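Local coordinates for histidine--tRNA ligase (PDB 4RDX), which catalyses the ATP-dependent attachment of L-histidine to tRNA(His), releasing AMP and diphosphate, as a homodimeric class II aminoacyl-tRNA synthetase, at residues S282-G287 against E312-A317. Sequence-based numbering, arbitrary orientation.
Sequences SALGGG and ERVALA. With AMP (adenosine monophosphate), chain C; HIS (histidine), chain D.
The AMP-occupied nucleotide pocket of the class II synthetase fold is built here, where A283 and L284 on a strand of the antiparallel active-site sheet meet R313, the arginine of motif 3, on the helix that follows strand 304-310. R313 NH1 donates to A283 O at 2.9 Å (N-H...O 157°), on a carbonyl lone pair and nearly in the guanidinium plane. The R313 chain, extended from CG to NE, lays the guanidinium alongside the ribose, with NH2 near adenine C4; AMP C2' lies 3.2 Å above one face, nearer its border than its centre. AMP O3' also donates to A283 O, at 2.8 Å, while AMP O2' donates to L284 O. L284 CD1 sits 3.5 Å from R313 O and 4.1 Å from A317 CB. L284 CG meets V314 CG2 at 4.0 Å, the two side chains crossing at about a right angle, and L153 of helix 139-156 touches both. A classic beta bulge sets L284 and G285 together opposite V273 of strand 269-275. G286 and G287 continue the strand to the bound histidine. R313 NE hydrogen-bonds to G121 O, a second anchor for the guanidinium. The 283-284 backbone thus engages both ribose hydroxyls, and A283 O also holds the arginine against the nucleotide.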
loop_
_atom_site.group_PDB
_atom_site.type_symbol
_atom_site.label_atom_id
_atom_site.label_comp_id
_atom_site.label_asym_id
_atom_site.label_seq_id
_atom_site.Cartn_x
_atom_site.Cartn_y
_atom_site.Cartn_z
ATOM N N SER A 282 -19.827 14.219 6.001
ATOM C CA SER A 282 -20.566 13.374 5.072
ATOM C C SER A 282 -19.970 13.345 3.667
ATOM O O SER A 282 -20.520 12.705 2.771
ATOM C CB SER A 282 -22.033 13.808 5.015
ATOM O OG SER A 282 -22.152 15.140 4.545
ATOM N N ALA A 283 -18.848 14.032 3.473
ATOM C CA ALA A 283 -18.191 14.038 2.170
ATOM C C ALA A 283 -17.342 12.783 1.966
ATOM O O ALA A 283 -16.309 12.610 2.608
ATOM C CB ALA A 283 -17.347 15.291 1.995
ATOM N N LEU A 284 -17.804 11.910 1.078
ATOM C CA LEU A 284 -17.085 10.698 0.704
ATOM C C LEU A 284 -15.836 11.050 -0.099
ATOM O O LEU A 284 -14.754 10.476 0.097
ATOM C CB LEU A 284 -17.999 9.812 -0.139
ATOM C CG LEU A 284 -18.404 8.444 0.407
ATOM C CD1 LEU A 284 -18.702 8.506 1.895
ATOM C CD2 LEU A 284 -19.612 7.926 -0.359
ATOM N N GLY A 285 -16.004 12.000 -1.011
ATOM C CA GLY A 285 -14.933 12.445 -1.874
ATOM C C GLY A 285 -15.300 13.732 -2.580
ATOM O O GLY A 285 -16.469 14.120 -2.618
ATOM N N GLY A 286 -14.299 14.399 -3.137
ATOM C CA GLY A 286 -14.525 15.655 -3.821
ATOM C C GLY A 286 -13.343 16.013 -4.692
ATOM O O GLY A 286 -12.279 15.402 -4.602
ATOM N N GLY A 287 -13.530 17.013 -5.540
ATOM C CA GLY A 287 -12.466 17.448 -6.416
ATOM C C GLY A 287 -12.857 18.646 -7.248
ATOM O O GLY A 287 -13.774 19.390 -6.900
ATOM N N GLU A 312 -11.815 5.085 4.160
ATOM C CA GLU A 312 -12.512 4.881 5.426
ATOM C C GLU A 312 -13.994 5.251 5.341
ATOM O O GLU A 312 -14.865 4.453 5.705
ATOM C CB GLU A 312 -11.848 5.673 6.558
ATOM C CG GLU A 312 -10.515 5.121 7.031
ATOM C CD GLU A 312 -9.359 5.549 6.145
ATOM O OE1 GLU A 312 -9.578 6.397 5.252
ATOM O OE2 GLU A 312 -8.233 5.043 6.347
ATOM N N ARG A 313 -14.278 6.464 4.868
ATOM C CA ARG A 313 -15.655 6.946 4.792
ATOM C C ARG A 313 -16.484 6.107 3.823
ATOM O O ARG A 313 -17.677 5.897 4.026
ATOM C CB ARG A 313 -15.693 8.417 4.383
ATOM C CG ARG A 313 -14.912 9.328 5.319
ATOM C CD ARG A 313 -15.253 10.797 5.096
ATOM N NE ARG A 313 -14.537 11.658 6.035
ATOM C CZ ARG A 313 -14.523 12.985 5.982
ATOM N NH1 ARG A 313 -15.190 13.623 5.028
ATOM N NH2 ARG A 313 -13.837 13.675 6.887
ATOM N N VAL A 314 -15.841 5.607 2.776
ATOM C CA VAL A 314 -16.498 4.709 1.843
ATOM C C VAL A 314 -16.801 3.366 2.514
ATOM O O VAL A 314 -17.839 2.760 2.254
ATOM C CB VAL A 314 -15.643 4.498 0.556
ATOM C CG1 VAL A 314 -16.313 3.488 -0.343
ATOM C CG2 VAL A 314 -15.451 5.818 -0.173
ATOM N N ALA A 315 -15.908 2.920 3.396
ATOM C CA ALA A 315 -16.154 1.703 4.170
ATOM C C ALA A 315 -17.376 1.889 5.066
ATOM O O ALA A 315 -18.280 1.041 5.106
ATOM C CB ALA A 315 -14.931 1.328 5.000
ATOM N N LEU A 316 -17.393 3.016 5.773
ATOM C CA LEU A 316 -18.515 3.394 6.625
ATOM C C LEU A 316 -19.828 3.415 5.840
ATOM O O LEU A 316 -20.851 2.914 6.309
ATOM C CB LEU A 316 -18.258 4.764 7.259
ATOM C CG LEU A 316 -17.119 4.876 8.275
ATOM C CD1 LEU A 316 -16.901 6.330 8.660
ATOM C CD2 LEU A 316 -17.412 4.041 9.509
ATOM N N ALA A 317 -19.783 3.984 4.639
ATOM C CA ALA A 317 -20.960 4.066 3.778
ATOM C C ALA A 317 -21.418 2.680 3.332
ATOM O O ALA A 317 -22.617 2.413 3.235
ATOM C CB ALA A 317 -20.678 4.950 2.569
HETATM P P AMP C . -10.057 16.734 0.829
HETATM O O1P AMP C . -8.576 16.555 0.593
HETATM O O2P AMP C . -10.385 17.529 2.067
HETATM O O3P AMP C . -10.831 17.127 -0.404
HETATM O "O5'" AMP C . -10.543 15.253 1.146
HETATM C "C5'" AMP C . -11.186 14.460 0.158
HETATM C "C4'" AMP C . -11.839 13.254 0.784
HETATM O "O4'" AMP C . -10.852 12.544 1.577
HETATM C "C3'" AMP C . -12.969 13.559 1.758
HETATM O "O3'" AMP C . -14.220 13.710 1.111
HETATM C "C2'" AMP C . -12.925 12.387 2.731
HETATM O "O2'" AMP C . -13.610 11.264 2.197
HETATM C "C1'" AMP C . -11.430 12.070 2.772
HETATM N N9 AMP C . -10.749 12.729 3.904
HETATM C C8 AMP C . -10.263 13.984 3.900
HETATM N N7 AMP C . -9.687 14.295 5.092
HETATM C C5 AMP C . -9.802 13.212 5.885
HETATM C C6 AMP C . -9.417 12.861 7.274
HETATM N N6 AMP C . -8.768 13.743 8.072
HETATM N N1 AMP C . -9.726 11.621 7.716
HETATM C C2 AMP C . -10.370 10.735 6.935
HETATM N N3 AMP C . -10.751 10.984 5.671
HETATM C C4 AMP C . -10.502 12.185 5.099
HETATM N N HIS D . -9.548 18.329 -1.818
HETATM C CA HIS D . -9.266 18.448 -3.242
HETATM C C HIS D . -10.519 18.922 -3.963
HETATM O O HIS D . -10.448 19.494 -5.048
HETATM C CB HIS D . -8.797 17.100 -3.800
HETATM C CG HIS D . -8.433 17.142 -5.258
HETATM N ND1 HIS D . -8.365 18.303 -5.983
HETATM C CD2 HIS D . -8.129 16.136 -6.109
HETATM C CE1 HIS D . -8.030 18.028 -7.224
HETATM N NE2 HIS D . -7.874 16.717 -7.336
HETATM O OXT HIS D . -11.631 18.741 -3.470
#